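Local coordinates for CD160 antigen (Homo sapiens, PDB 6NGG), which serves as an immune-cell receptor that binds MHC class I molecules and TNFRSF14 (HVEM) and delivers stimulatory or inhibitory signals, at residues Ile2-Ser7 and Cys19-Lys24; Thr13-Ile18 and Phe72-Val77; Met33-Asp38 and Thr47-Leu52. The protein carries 1 engineered substitution. All coordinates share one frame; numbering follows the deposited sequence.

Contact 1: residues Ile2-Ser7 and Cys19-Lys24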
# COMPACT_ATOMS: atom_id res chain seq x y z
N ILE A 2 -0.55 14.39 -0.32
CA ILE A 2 -1.89 14.87 -0.60
C ILE A 2 -2.88 13.77 -0.45
O ILE A 2 -3.88 13.95 0.20
CB ILE A 2 -2.09 15.35 -2.08
CG1 ILE A 2 -0.90 16.13 -2.61
CG2 ILE A 2 -3.39 16.18 -2.20
CD1 ILE A 2 -0.45 17.29 -1.75
N ASN A 3 -2.65 12.64 -1.14
CA ASN A 3 -3.64 11.56 -1.22
C ASN A 3 -2.92 10.22 -1.55
O ASN A 3 -1.84 10.23 -2.03
CB ASN A 3 -4.68 11.84 -2.31
CG ASN A 3 -4.09 11.82 -3.70
OD1 ASN A 3 -3.24 12.65 -4.03
ND2 ASN A 3 -4.54 10.92 -4.53
N ILE A 4 -3.58 9.12 -1.28
CA ILE A 4 -3.05 7.75 -1.52
C ILE A 4 -3.94 7.05 -2.49
O ILE A 4 -5.13 7.07 -2.27
CB ILE A 4 -3.04 6.90 -0.24
CG1 ILE A 4 -2.42 7.63 0.91
CG2 ILE A 4 -2.24 5.62 -0.50
CD1 ILE A 4 -2.21 6.72 2.12
N THR A 5 -3.41 6.47 -3.57
CA THR A 5 -4.19 5.72 -4.50
C THR A 5 -3.81 4.25 -4.39
O THR A 5 -2.68 3.91 -3.98
CB THR A 5 -4.00 6.21 -5.94
OG1 THR A 5 -2.63 6.14 -6.32
CG2 THR A 5 -4.48 7.61 -6.05
N SER A 6 -4.74 3.41 -4.77
CA SER A 6 -4.59 1.95 -4.64
C SER A 6 -4.76 1.27 -5.97
O SER A 6 -5.57 1.67 -6.79
CB SER A 6 -5.62 1.41 -3.72
OG SER A 6 -5.36 1.97 -2.48
N SER A 7 -3.92 0.28 -6.23
CA SER A 7 -4.02 -0.48 -7.44
C SER A 7 -3.48 -1.91 -7.29
O SER A 7 -2.99 -2.32 -6.22
CB SER A 7 -3.29 0.27 -8.56
OG SER A 7 -1.93 0.42 -8.27
N CYS A 19 0.23 0.56 -3.32
CA CYS A 19 -0.16 1.80 -2.68
C CYS A 19 0.76 2.96 -3.16
O CYS A 19 1.96 2.77 -3.18
CB CYS A 19 0.05 1.67 -1.22
SG CYS A 19 -0.81 0.34 -0.35
N THR A 20 0.17 4.11 -3.52
CA THR A 20 0.89 5.24 -4.10
C THR A 20 0.46 6.50 -3.40
O THR A 20 -0.74 6.84 -3.37
CB THR A 20 0.65 5.37 -5.59
OG1 THR A 20 0.85 4.12 -6.16
CG2 THR A 20 1.61 6.34 -6.23
N VAL A 21 1.40 7.08 -2.72
CA VAL A 21 1.24 8.39 -2.14
C VAL A 21 1.69 9.44 -3.14
O VAL A 21 2.77 9.37 -3.64
CB VAL A 21 2.10 8.55 -0.86
CG1 VAL A 21 1.96 9.94 -0.29
CG2 VAL A 21 1.77 7.48 0.16
N TRP A 22 0.83 10.41 -3.36
CA TRP A 22 1.09 11.55 -4.21
C TRP A 22 1.40 12.75 -3.32
O TRP A 22 0.78 12.95 -2.25
CB TRP A 22 -0.10 11.86 -5.10
CG TRP A 22 -0.41 10.66 -5.98
CD1 TRP A 22 -1.12 9.56 -5.64
CD2 TRP A 22 0.07 10.45 -7.29
NE1 TRP A 22 -1.14 8.66 -6.67
CE2 TRP A 22 -0.40 9.17 -7.70
CE3 TRP A 22 0.96 11.15 -8.13
CZ2 TRP A 22 -0.04 8.59 -8.95
CZ3 TRP A 22 1.29 10.59 -9.38
CH2 TRP A 22 0.75 9.34 -9.79
N HIS A 23 2.40 13.49 -3.75
CA HIS A 23 2.95 14.57 -2.96
C HIS A 23 3.66 15.57 -3.84
O HIS A 23 4.02 15.27 -4.92
CB HIS A 23 3.94 13.99 -1.95
CG HIS A 23 4.98 13.08 -2.53
ND1 HIS A 23 6.09 13.53 -3.21
CD2 HIS A 23 5.15 11.73 -2.39
CE1 HIS A 23 6.85 12.50 -3.54
NE2 HIS A 23 6.31 11.40 -3.01
N LYS A 24 3.76 16.80 -3.39
CA LYS A 24 4.68 17.74 -3.98
C LYS A 24 6.08 17.23 -4.05
O LYS A 24 6.55 16.49 -3.14
CB LYS A 24 4.76 18.97 -3.11
CG LYS A 24 4.06 20.12 -3.69
CD LYS A 24 2.66 20.17 -3.27
CE LYS A 24 2.32 21.65 -3.15
NZ LYS A 24 0.87 21.77 -2.87
O HOH W 1 -1.28 2.63 -6.53
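Trp22 reaches across to Asn3 and Thr5 with its CB and the pyrrole edge of its indole. CB passes 3.4 Å from Asn3 OD1, and the Asn3 amide plane is nearly parallel to the indole (13°), set beside CB and CD1. With CG beside the backbone N (chi1 -60°), the pyrrole edge swings along the partner strand: CD1 lies 3.7 Å from Asn3 O, which sits in the ring plane. Next along that edge, NE1 donates a nearly straight bond of 2.9 Å to Thr5 OG1, which lies 1° out of the indole plane and helps fix the ring's rotation. Over one ring face lies Thr20 CG2 of the same strand. Strands 3-11 and 14-22 form an antiparallel hairpin on one sheet of the Ig-like V-type domain, and the Thr5-Thr20 pair is tied both ways, by Thr5 N to Thr20 O (2.7 Å) and Thr20 N to Thr5 O (2.9 Å). Beside it a water bridges Thr20 OG1 and Ser7 OG. The face bearing Ile4, Val21 and Cys19 is largely apolar and looks into the sandwich: Ile4 CG1 packs on Val21 CG2 (4.3 Å), both touch Ala89, and Cys19 is disulfide-bonded to Cys87 of the facing sheet.

Contact 2: residues Thr13-Ile18 and Phe72-Val77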
# COMPACT_ATOMS: atom_id res chain seq x y z
N THR A 13 0.61 -16.76 -11.18
CA THR A 13 -0.05 -16.96 -9.92
C THR A 13 0.16 -15.81 -8.91
O THR A 13 -0.39 -15.77 -7.79
CB THR A 13 0.41 -18.34 -9.42
OG1 THR A 13 -0.66 -18.96 -8.70
CG2 THR A 13 1.63 -18.26 -8.55
N ARG A 14 0.92 -14.83 -9.32
CA ARG A 14 1.37 -13.75 -8.44
C ARG A 14 0.41 -12.53 -8.55
O ARG A 14 0.03 -12.13 -9.67
CB ARG A 14 2.82 -13.42 -8.88
CG ARG A 14 3.33 -12.08 -8.49
CD ARG A 14 4.77 -11.95 -8.94
NE ARG A 14 5.14 -10.56 -8.70
CZ ARG A 14 6.37 -10.09 -8.53
NH1 ARG A 14 7.47 -10.90 -8.58
NH2 ARG A 14 6.49 -8.78 -8.32
N LEU A 15 0.10 -11.92 -7.41
CA LEU A 15 -0.73 -10.72 -7.30
C LEU A 15 0.05 -9.64 -6.57
O LEU A 15 0.62 -9.89 -5.47
CB LEU A 15 -1.94 -11.02 -6.47
CG LEU A 15 -2.94 -9.85 -6.25
CD1 LEU A 15 -3.44 -9.25 -7.50
CD2 LEU A 15 -4.07 -10.38 -5.38
N ASN A 16 0.14 -8.48 -7.17
CA ASN A 16 0.82 -7.37 -6.52
C ASN A 16 -0.17 -6.30 -6.04
O ASN A 16 -0.97 -5.82 -6.87
CB ASN A 16 1.79 -6.75 -7.52
CG ASN A 16 2.70 -7.76 -8.17
OD1 ASN A 16 3.45 -8.44 -7.49
ND2 ASN A 16 2.60 -7.89 -9.51
N LEU A 17 -0.12 -5.90 -4.79
CA LEU A 17 -1.03 -4.88 -4.25
C LEU A 17 -0.19 -3.63 -4.10
O LEU A 17 0.89 -3.66 -3.49
CB LEU A 17 -1.62 -5.31 -2.92
CG LEU A 17 -2.47 -6.59 -2.93
CD1 LEU A 17 -3.06 -6.91 -1.55
CD2 LEU A 17 -3.54 -6.59 -4.01
N ILE A 18 -0.65 -2.54 -4.69
CA ILE A 18 0.15 -1.31 -4.86
C ILE A 18 -0.51 -0.08 -4.19
O ILE A 18 -1.64 0.29 -4.48
CB ILE A 18 0.45 -1.07 -6.33
CG1 ILE A 18 1.03 -2.36 -7.00
CG2 ILE A 18 1.34 0.14 -6.53
CD1 ILE A 18 0.93 -2.43 -8.50
N PHE A 72 3.19 -4.73 -2.24
CA PHE A 72 3.15 -5.95 -1.47
C PHE A 72 2.86 -7.08 -2.45
O PHE A 72 1.86 -7.04 -3.17
CB PHE A 72 2.09 -5.85 -0.41
CG PHE A 72 1.89 -7.11 0.36
CD1 PHE A 72 2.89 -7.57 1.20
CD2 PHE A 72 0.68 -7.81 0.29
CE1 PHE A 72 2.72 -8.71 1.97
CE2 PHE A 72 0.52 -8.97 1.05
CZ PHE A 72 1.56 -9.44 1.84
N THR A 73 3.72 -8.10 -2.49
CA THR A 73 3.56 -9.18 -3.45
C THR A 73 3.12 -10.47 -2.76
O THR A 73 3.66 -10.82 -1.72
CB THR A 73 4.82 -9.40 -4.30
OG1 THR A 73 5.10 -8.20 -5.08
CG2 THR A 73 4.59 -10.57 -5.33
N ILE A 74 2.06 -11.08 -3.29
CA ILE A 74 1.56 -12.38 -2.90
C ILE A 74 2.00 -13.36 -4.03
O ILE A 74 1.56 -13.26 -5.13
CB ILE A 74 0.05 -12.35 -2.72
CG1 ILE A 74 -0.36 -11.39 -1.61
CG2 ILE A 74 -0.50 -13.72 -2.43
CD1 ILE A 74 -1.79 -10.92 -1.72
N SER A 75 2.86 -14.31 -3.73
CA SER A 75 3.40 -15.21 -4.80
C SER A 75 2.32 -16.19 -5.34
O SER A 75 2.30 -16.51 -6.50
CB SER A 75 4.58 -16.02 -4.24
OG SER A 75 5.57 -15.12 -3.78
N GLN A 76 1.47 -16.67 -4.45
CA GLN A 76 0.36 -17.50 -4.75
C GLN A 76 -0.79 -17.11 -3.81
O GLN A 76 -0.64 -17.12 -2.55
CB GLN A 76 0.76 -18.96 -4.44
CG GLN A 76 -0.39 -19.97 -4.46
CD GLN A 76 -0.60 -20.58 -5.81
OE1 GLN A 76 0.27 -21.32 -6.30
NE2 GLN A 76 -1.74 -20.30 -6.44
N VAL A 77 -1.92 -16.77 -4.36
CA VAL A 77 -3.06 -16.36 -3.55
C VAL A 77 -3.71 -17.60 -2.90
O VAL A 77 -4.07 -18.53 -3.58
CB VAL A 77 -4.09 -15.54 -4.36
CG1 VAL A 77 -5.28 -15.09 -3.53
CG2 VAL A 77 -3.43 -14.26 -4.88
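Strands 14-18 and 72-74 run antiparallel, their axes 4.7 Å apart at closest approach and their directions 160° apart. Two hydrogen-bonded pairs, Leu15 with Ile74 and Leu17 with Phe72, flank the non-hydrogen-bonded pair Asn16-Thr73. Each flanking pair makes two bonds, the straightest being Leu17 N to Phe72 O (2.8 Å, 177°). On the side of Leu15, Leu17, Phe72 and Ile74 the contact is apolar. Leu17 CD1 meets the edge of the Phe72 ring at CD2, 4.3 Å away, and also touches Ile74 CD1; Leu15 packs its CB on Val77 CG2 at 3.9 Å, where the chain has left the strand. Leu15 and Leu17 also touch Ile105 of strand 97-107, so this face belongs to the interior of the immunoglobulin sandwich. The face bearing Asn16 and Thr73 is polar here. Asn16 and Thr73 lie side by side and point the same way, and Thr73 OG1 donates to Asn16 OD1 at 2.9 Å. Arg14 reaches over Thr73 with its chain extended as far as NE, and the guanidinium carries Thr73 CG2 against one face, 3.4 Å from NE. From within its own strand it grips Asn16 OD1 side-on, NE lying on a lone pair in the carbonyl plane at 3.0 Å and NH2 coming from above that plane. Asn16 ND2 donates to Ser9 OG on strand 3-11. Three donors thus converge on a single amide oxygen; this should restrain the Asn16 amide from turning, helped by the ND2 bond to Ser9, and the nearby positive charge would probably polarise its carbonyl.

Contact 3: residues Met33-Asp38 and Thr47-Leu52. Engineered in segment 33-38: Met33 (natural residue Val).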
# COMPACT_ATOMS: atom_id res chain seq x y z
N MET A 33 4.69 4.49 4.60
CA MET A 33 3.57 3.88 3.90
C MET A 33 3.41 2.48 4.44
O MET A 33 4.37 1.82 4.77
CB MET A 33 3.85 3.78 2.39
CG MET A 33 4.04 5.15 1.66
SD MET A 33 4.54 5.00 -0.15
CE MET A 33 6.22 4.45 -0.05
N PHE A 34 2.18 2.01 4.49
CA PHE A 34 1.90 0.65 4.95
C PHE A 34 0.53 0.15 4.47
O PHE A 34 -0.32 0.87 4.08
CB PHE A 34 2.06 0.56 6.49
CG PHE A 34 1.31 1.66 7.29
CD1 PHE A 34 1.86 2.93 7.47
CD2 PHE A 34 0.09 1.38 7.87
CE1 PHE A 34 1.19 3.90 8.17
CE2 PHE A 34 -0.59 2.35 8.59
CZ PHE A 34 -0.04 3.62 8.70
N LEU A 35 0.39 -1.15 4.45
CA LEU A 35 -0.79 -1.79 3.93
C LEU A 35 -1.27 -2.67 5.04
O LEU A 35 -0.49 -3.49 5.56
CB LEU A 35 -0.36 -2.66 2.71
CG LEU A 35 -1.48 -3.63 2.21
CD1 LEU A 35 -2.59 -2.84 1.52
CD2 LEU A 35 -1.00 -4.65 1.31
N CYS A 36 -2.55 -2.53 5.38
CA CYS A 36 -3.18 -3.37 6.41
C CYS A 36 -4.32 -4.23 5.85
O CYS A 36 -4.92 -3.88 4.81
CB CYS A 36 -3.74 -2.45 7.51
SG CYS A 36 -2.51 -1.58 8.51
N LYS A 37 -4.56 -5.37 6.51
CA LYS A 37 -5.58 -6.33 6.17
C LYS A 37 -6.52 -6.53 7.35
O LYS A 37 -6.08 -6.97 8.39
CB LYS A 37 -4.97 -7.64 5.77
CG LYS A 37 -5.97 -8.68 5.31
CD LYS A 37 -5.25 -9.97 4.90
CE LYS A 37 -6.29 -10.98 4.47
NZ LYS A 37 -7.18 -11.37 5.58
N ASP A 38 -7.79 -6.19 7.17
CA ASP A 38 -8.89 -6.54 8.12
C ASP A 38 -8.66 -6.07 9.53
O ASP A 38 -8.89 -6.81 10.47
CB ASP A 38 -9.12 -8.05 8.21
CG ASP A 38 -9.62 -8.68 6.93
OD1 ASP A 38 -10.53 -8.17 6.28
OD2 ASP A 38 -9.16 -9.79 6.64
N THR A 47 0.89 -3.08 12.83
CA THR A 47 -0.12 -4.08 12.44
C THR A 47 -0.19 -4.37 10.94
O THR A 47 -1.10 -5.07 10.50
CB THR A 47 -1.51 -3.69 12.97
OG1 THR A 47 -1.90 -2.41 12.45
CG2 THR A 47 -1.51 -3.61 14.48
N SER A 48 0.77 -3.86 10.17
CA SER A 48 0.73 -3.91 8.71
C SER A 48 1.30 -5.18 8.18
O SER A 48 2.21 -5.72 8.77
CB SER A 48 1.54 -2.74 8.08
OG SER A 48 2.97 -2.88 8.29
N LEU A 49 0.87 -5.57 7.00
CA LEU A 49 1.54 -6.66 6.25
C LEU A 49 2.88 -6.24 5.69
O LEU A 49 3.75 -7.07 5.48
CB LEU A 49 0.70 -7.11 5.09
CG LEU A 49 -0.70 -7.57 5.45
CD1 LEU A 49 -1.45 -7.93 4.19
CD2 LEU A 49 -0.64 -8.75 6.40
N LYS A 50 3.05 -4.96 5.41
CA LYS A 50 4.27 -4.44 4.86
C LYS A 50 4.34 -2.91 5.07
O LYS A 50 3.34 -2.23 4.96
CB LYS A 50 4.35 -4.80 3.40
CG LYS A 50 5.67 -4.31 2.83
CD LYS A 50 5.97 -4.82 1.44
CE LYS A 50 7.40 -4.45 1.09
NZ LYS A 50 7.66 -4.91 -0.30
N GLN A 51 5.50 -2.39 5.46
CA GLN A 51 5.67 -0.93 5.62
C GLN A 51 6.90 -0.49 4.86
O GLN A 51 7.73 -1.34 4.54
CB GLN A 51 5.85 -0.52 7.05
CG GLN A 51 6.99 -1.20 7.84
CD GLN A 51 7.05 -0.72 9.26
OE1 GLN A 51 6.72 -1.42 10.16
NE2 GLN A 51 7.44 0.50 9.45
N LEU A 52 7.02 0.79 4.56
CA LEU A 52 8.16 1.22 3.77
C LEU A 52 8.35 2.69 3.93
O LEU A 52 7.38 3.45 3.78
CB LEU A 52 7.92 0.90 2.29
CG LEU A 52 9.02 1.31 1.33
CD1 LEU A 52 10.32 0.62 1.64
CD2 LEU A 52 8.56 1.09 -0.12
O HOH W 2 -2.63 -6.14 8.56
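Met33, an engineered residue (valine in the natural protein), pairs with Leu52 through both backbone polar atoms: Met33 N donates to Leu52 O at 3.0 Å, and Leu52 N returns a more bent bond, 141° at the hydrogen, to Met33 O. Their side chains lie alongside one another, Met33 CE 4.1 Å from Leu52 CD2. Further along, Leu35 N reaches Lys50 O over a longer 3.2 Å, while Leu35 O accepts from Leu49 N at 2.9 Å. Past this point the direct backbone bonds end and a water takes over, accepting from Lys37 N and donating to Thr47 O (2.7 Å). Ser48 OG bonds to Pro45 O, Thr47 OG1 to Asp42 O, and Lys50 NZ to Met71 O. Lys37 NZ forms a salt bridge with Asp38 OD2 at 2.7 Å and also bonds Ser82 O. Ser48 CB packs 3.7 Å from Phe34 CB, while Cys36 is disulfide-bonded to Cys43 in the loop joining these consecutive antiparallel strands of the Ig-like V-type domain. Strand 50-52 is an edge strand of the five-stranded sheet; strand 31-37 separates it from strand 83-91, and Met33 and Leu35 point across the sandwich to Val21 and Cys19 of strand 14-22.

Overall arrangement
Contacts 1 and 2 share strand 14-22: contact 1 joins it to strand 3-11 near one end, contact 2 to strand 67-74 near the other, with centres about 20 Å apart on opposite sides of the chain's centre. Contact 3 belongs to the facing sheet and is the nearest of the three, its centre about 7 Å from the chain's centre. All three mix buried and surface residues. The sandwich halves meet through Val21 against Met33 and Phe72 against Leu35, with Leu49 at the surface beside the Phe72 ring. All three share main-chain bonds; contacts 1 and 2 add side-chain bonds across the strands, whereas contact 3 adds a single water bridging main-chain atoms.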